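Long-range contact in D-alanyl transferase DltD (Enterococcus faecalis, PDB 6O93), which probably transfers D-alanine to lipoteichoic acid at the cell membrane, a step in building the cell wall of Gram-positive bacteria: residues A[74-82]-A[112-121]. Residues are numbered along the deposited sequence; the frame is centred on the assembly and turned at random.
Sequences GEAGTQSLT and GVPNDSFGAH. With PO4 (phosphate ion), chain E; PO4 (phosphate ion), chain F.
Beside the probable active site of this SGNH-hydrolase-like fold, a type II beta turn, Glu-75 to Thr-78, is joined through His-121 to the short helix 115-121. The turn follows strand 69-73 at one border of the parallel sheet and leads into helix 80-90. The imidazole lies between the two segments, held by two hydrogen bonds, with each ring nitrogen acting as a donor. NE2 of His-121 donates to OE1 of Glu-75 at 2.6 Å, nearly in the ring plane but bent (N-H...O 140°); the carboxylate stands almost perpendicular to the ring and accepts through its anti lone pair. ND1 of His-121 donates to Ser-117 O at 2.8 Å, one helical turn back. These two bonds fix the rotation of the ring, and an acceptor at each nitrogen would favour the doubly protonated, positively charged imidazole, with Glu-75 as its probable counter-charge. CG2 of Thr-78 sits over one ring face in a CH-pi contact, 3.4 Å from the centroid of the His-121 ring, while CB of Ala-120 lies over the rim of the opposite face. At Gly-77, where positive phi suits glycine, the backbone passes close to Ser-117, CA to CA 4.6 Å. The N of Gly-77 donates to O1 of a phosphate, probably from the crystallisation liquor, that also bonds Ser-47 of a possible Ser-His-Asp triad. Farther along, the aliphatic part of Gln-79 slides past Val-113 CG2. A chi1 of 177° places CG of Phe-118 opposite the backbone N and brings CE1 of the ring to 3.5 Å from Leu-81 CD2; Phe-151 stacks on this ring. A water bridges the two helices, 2.5 Å from Thr-82 OG1 and donating to Phe-118 O at 3.0 Å.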
ATOM      1  N   GLY A  74       0.385   5.508   1.720  1.00 16.78           N
ATOM      2  CA  GLY A  74       0.140   5.288   0.308  1.00 18.09           C
ATOM      3  C   GLY A  74      -0.902   6.251  -0.211  1.00 20.02           C
ATOM      4  O   GLY A  74      -1.555   6.976   0.540  1.00 20.97           O
ATOM      5  N   GLU A  75      -1.037   6.254  -1.527  1.00 21.19           N
ATOM      6  CA  GLU A  75      -2.067   7.018  -2.222  1.00 22.98           C
ATOM      7  C   GLU A  75      -2.124   6.488  -3.651  1.00 21.06           C
ATOM      8  O   GLU A  75      -1.493   5.476  -3.979  1.00 20.04           O
ATOM      9  CB  GLU A  75      -1.781   8.521  -2.175  1.00 25.47           C
ATOM     10  CG  GLU A  75      -0.473   8.936  -2.831  1.00 27.35           C
ATOM     11  CD  GLU A  75      -0.353  10.443  -2.982  1.00 30.32           C
ATOM     12  OE1 GLU A  75       0.539  10.903  -3.729  1.00 29.81           O
ATOM     13  OE2 GLU A  75      -1.160  11.168  -2.356  1.00 31.98           O
ATOM     14  N   ALA A  76      -2.886   7.169  -4.504  1.00 20.46           N
ATOM     15  CA  ALA A  76      -2.927   6.813  -5.916  1.00 19.81           C
ATOM     16  C   ALA A  76      -1.522   6.858  -6.500  1.00 19.38           C
ATOM     17  O   ALA A  76      -0.839   7.883  -6.418  1.00 17.54           O
ATOM     18  CB  ALA A  76      -3.849   7.765  -6.677  1.00 19.46           C
ATOM     19  N   GLY A  77      -1.090   5.740  -7.080  1.00 20.95           N
ATOM     20  CA  GLY A  77       0.193   5.666  -7.745  1.00 22.10           C
ATOM     21  C   GLY A  77       1.323   5.061  -6.937  1.00 22.92           C
ATOM     22  O   GLY A  77       2.440   4.958  -7.460  1.00 23.66           O
ATOM     23  N   THR A  78       1.082   4.660  -5.687  1.00 21.15           N
ATOM     24  CA  THR A  78       2.117   4.051  -4.850  1.00 20.45           C
ATOM     25  C   THR A  78       1.941   2.537  -4.899  1.00 20.67           C
ATOM     26  O   THR A  78       1.039   1.985  -4.264  1.00 22.00           O
ATOM     27  CB  THR A  78       2.050   4.574  -3.416  1.00 20.65           C
ATOM     28  OG1 THR A  78       0.764   4.294  -2.852  1.00 21.66           O
ATOM     29  CG2 THR A  78       2.299   6.078  -3.375  1.00 21.22           C
ATOM     30  N   GLN A  79       2.815   1.862  -5.650  1.00 18.40           N
ATOM     31  CA  GLN A  79       2.769   0.417  -5.797  1.00 18.17           C
ATOM     32  C   GLN A  79       3.946  -0.220  -5.044  1.00 17.56           C
ATOM     33  O   GLN A  79       4.575   0.424  -4.190  1.00 17.57           O
ATOM     34  CB  GLN A  79       2.739   0.065  -7.290  1.00 18.17           C
ATOM     35  CG  GLN A  79       1.565   0.701  -8.031  1.00 19.12           C
ATOM     36  CD  GLN A  79       1.322   0.103  -9.408  1.00 19.97           C
ATOM     37  OE1 GLN A  79       1.987  -0.851  -9.816  1.00 21.53           O
ATOM     38  NE2 GLN A  79       0.363   0.666 -10.132  1.00 19.52           N
ATOM     39  N   SER A  80       4.240  -1.484  -5.361  1.00 15.87           N
ATOM     40  CA  SER A  80       5.115  -2.278  -4.504  1.00 15.74           C
ATOM     41  C   SER A  80       6.532  -1.720  -4.464  1.00 15.29           C
ATOM     42  O   SER A  80       7.177  -1.731  -3.410  1.00 14.88           O
ATOM     43  CB  SER A  80       5.131  -3.732  -4.971  1.00 16.24           C
ATOM     44  OG  SER A  80       3.886  -4.357  -4.719  1.00 16.35           O
ATOM     45  N   LEU A  81       7.040  -1.240  -5.599  1.00 16.09           N
ATOM     46  CA  LEU A  81       8.417  -0.755  -5.636  1.00 17.42           C
ATOM     47  C   LEU A  81       8.591   0.451  -4.721  1.00 16.50           C
ATOM     48  O   LEU A  81       9.544   0.520  -3.937  1.00 15.24           O
ATOM     49  CB  LEU A  81       8.814  -0.413  -7.071  1.00 18.10           C
ATOM     50  CG  LEU A  81      10.299  -0.126  -7.308  1.00 19.54           C
ATOM     51  CD1 LEU A  81      11.152  -1.334  -6.950  1.00 20.75           C
ATOM     52  CD2 LEU A  81      10.529   0.275  -8.748  1.00 20.67           C
ATOM     53  N   THR A  82       7.669   1.413  -4.807  1.00 17.26           N
ATOM     54  CA  THR A  82       7.680   2.542  -3.883  1.00 17.38           C
ATOM     55  C   THR A  82       7.609   2.065  -2.439  1.00 17.23           C
ATOM     56  O   THR A  82       8.366   2.528  -1.578  1.00 16.13           O
ATOM     57  CB  THR A  82       6.510   3.479  -4.188  1.00 19.34           C
ATOM     58  OG1 THR A  82       6.687   4.075  -5.478  1.00 20.80           O
ATOM     59  CG2 THR A  82       6.405   4.573  -3.133  1.00 21.78           C
ATOM     60  N   GLY A 112       3.688  -2.801 -15.687  1.00 23.86           N
ATOM     61  CA  GLY A 112       4.022  -2.479 -14.315  1.00 22.43           C
ATOM     62  C   GLY A 112       3.656  -1.050 -13.956  1.00 20.48           C
ATOM     63  O   GLY A 112       2.870  -0.380 -14.635  1.00 19.80           O
ATOM     64  N   VAL A 113       4.250  -0.580 -12.864  1.00 18.56           N
ATOM     65  CA  VAL A 113       3.924   0.759 -12.366  1.00 17.22           C
ATOM     66  C   VAL A 113       4.327   1.796 -13.411  1.00 16.86           C
ATOM     67  O   VAL A 113       5.461   1.747 -13.924  1.00 15.72           O
ATOM     68  CB  VAL A 113       4.628   1.025 -11.022  1.00 15.58           C
ATOM     69  CG1 VAL A 113       6.144   0.979 -11.176  1.00 14.11           C
ATOM     70  CG2 VAL A 113       4.184   2.365 -10.451  1.00 16.57           C
ATOM     71  N   PRO A 114       3.453   2.735 -13.776  1.00 17.59           N
ATOM     72  CA  PRO A 114       3.831   3.742 -14.777  1.00 17.64           C
ATOM     73  C   PRO A 114       4.991   4.609 -14.306  1.00 15.90           C
ATOM     74  O   PRO A 114       5.214   4.792 -13.107  1.00 15.88           O
ATOM     75  CB  PRO A 114       2.551   4.569 -14.950  1.00 18.59           C
ATOM     76  CG  PRO A 114       1.447   3.665 -14.503  1.00 18.81           C
ATOM     77  CD  PRO A 114       2.027   2.825 -13.413  1.00 16.93           C
ATOM     78  N   ASN A 115       5.733   5.153 -15.276  1.00 15.68           N
ATOM     79  CA  ASN A 115       6.867   6.019 -14.955  1.00 16.03           C
ATOM     80  C   ASN A 115       6.448   7.171 -14.048  1.00 15.24           C
ATOM     81  O   ASN A 115       7.102   7.451 -13.037  1.00 14.40           O
ATOM     82  CB  ASN A 115       7.495   6.567 -16.239  1.00 17.04           C
ATOM     83  CG  ASN A 115       8.263   5.516 -17.015  1.00 17.94           C
ATOM     84  OD1 ASN A 115       8.652   4.484 -16.474  1.00 18.20           O
ATOM     85  ND2 ASN A 115       8.498   5.785 -18.295  1.00 19.45           N
ATOM     86  N   ASP A 116       5.354   7.854 -14.398  1.00 16.78           N
ATOM     87  CA  ASP A 116       4.946   9.040 -13.654  1.00 18.49           C
ATOM     88  C   ASP A 116       4.416   8.690 -12.271  1.00 18.89           C
ATOM     89  O   ASP A 116       4.485   9.521 -11.359  1.00 18.59           O
ATOM     90  CB  ASP A 116       3.885   9.815 -14.437  1.00 20.72           C
ATOM     91  CG  ASP A 116       4.394  10.315 -15.774  1.00 22.67           C
ATOM     92  OD1 ASP A 116       5.628  10.405 -15.945  1.00 22.24           O
ATOM     93  OD2 ASP A 116       3.557  10.624 -16.649  1.00 24.28           O
ATOM     94  N   SER A 117       3.871   7.485 -12.096  1.00 18.76           N
ATOM     95  CA  SER A 117       3.395   7.084 -10.776  1.00 18.64           C
ATOM     96  C   SER A 117       4.564   6.834  -9.834  1.00 17.59           C
ATOM     97  O   SER A 117       4.561   7.293  -8.686  1.00 17.10           O
ATOM     98  CB  SER A 117       2.512   5.843 -10.887  1.00 17.80           C
ATOM     99  OG  SER A 117       1.274   6.165 -11.493  1.00 18.63           O
ATOM    100  N   PHE A 118       5.577   6.103 -10.302  1.00 17.66           N
ATOM    101  CA  PHE A 118       6.778   5.932  -9.494  1.00 16.86           C
ATOM    102  C   PHE A 118       7.486   7.265  -9.287  1.00 15.48           C
ATOM    103  O   PHE A 118       7.921   7.577  -8.174  1.00 15.75           O
ATOM    104  CB  PHE A 118       7.723   4.927 -10.149  1.00 17.27           C
ATOM    105  CG  PHE A 118       9.009   4.749  -9.402  1.00 18.16           C
ATOM    106  CD1 PHE A 118       9.113   3.802  -8.399  1.00 19.91           C
ATOM    107  CD2 PHE A 118      10.108   5.546  -9.686  1.00 18.21           C
ATOM    108  CE1 PHE A 118      10.296   3.647  -7.695  1.00 20.77           C
ATOM    109  CE2 PHE A 118      11.288   5.395  -8.990  1.00 18.77           C
ATOM    110  CZ  PHE A 118      11.382   4.442  -7.993  1.00 20.17           C
ATOM    111  N   GLY A 119       7.606   8.064 -10.350  1.00 14.94           N
ATOM    112  CA  GLY A 119       8.320   9.325 -10.241  1.00 15.70           C
ATOM    113  C   GLY A 119       7.656  10.299  -9.287  1.00 16.45           C
ATOM    114  O   GLY A 119       8.335  11.044  -8.574  1.00 15.89           O
ATOM    115  N   ALA A 120       6.320  10.310  -9.258  1.00 16.40           N
ATOM    116  CA  ALA A 120       5.608  11.229  -8.379  1.00 16.16           C
ATOM    117  C   ALA A 120       5.852  10.922  -6.908  1.00 17.48           C
ATOM    118  O   ALA A 120       5.717  11.820  -6.073  1.00 18.70           O
ATOM    119  CB  ALA A 120       4.107  11.189  -8.670  1.00 15.03           C
ATOM    120  N   HIS A 121       6.216   9.684  -6.575  1.00 18.20           N
ATOM    121  CA  HIS A 121       6.414   9.277  -5.189  1.00 20.12           C
ATOM    122  C   HIS A 121       7.854   8.878  -4.893  1.00 20.28           C
ATOM    123  O   HIS A 121       8.134   8.361  -3.803  1.00 21.14           O
ATOM    124  CB  HIS A 121       5.464   8.127  -4.849  1.00 22.28           C
ATOM    125  CG  HIS A 121       4.030   8.452  -5.112  1.00 23.89           C
ATOM    126  ND1 HIS A 121       3.377   8.067  -6.265  1.00 24.11           N
ATOM    127  CD2 HIS A 121       3.131   9.162  -4.391  1.00 24.36           C
ATOM    128  CE1 HIS A 121       2.133   8.509  -6.231  1.00 24.93           C
ATOM    129  NE2 HIS A 121       1.958   9.176  -5.105  1.00 25.14           N
TER
HETATM  130  P   PO4 E 504       6.217   9.407 -19.432  0.50 24.98           P
HETATM  131  O1  PO4 E 504       7.492   8.897 -18.802  0.50 24.33           O
HETATM  132  O2  PO4 E 504       5.125   8.376 -19.276  0.50 24.18           O
HETATM  133  O3  PO4 E 504       6.457   9.672 -20.899  0.50 24.18           O
HETATM  134  O4  PO4 E 504       5.798  10.685 -18.746  0.50 24.33           O
HETATM  135  P   PO4 F 505      -4.033   3.045  -7.441  1.00 52.63           P
HETATM  136  O1  PO4 F 505      -2.524   3.081  -7.373  1.00 51.99           O
HETATM  137  O2  PO4 F 505      -4.484   1.664  -7.857  1.00 53.62           O
HETATM  138  O3  PO4 F 505      -4.520   4.059  -8.450  1.00 53.22           O
HETATM  139  O4  PO4 F 505      -4.612   3.377  -6.088  1.00 51.96           O
HETATM  140  O   HOH W   1       8.376   5.958  -5.660  1.00 20.18           O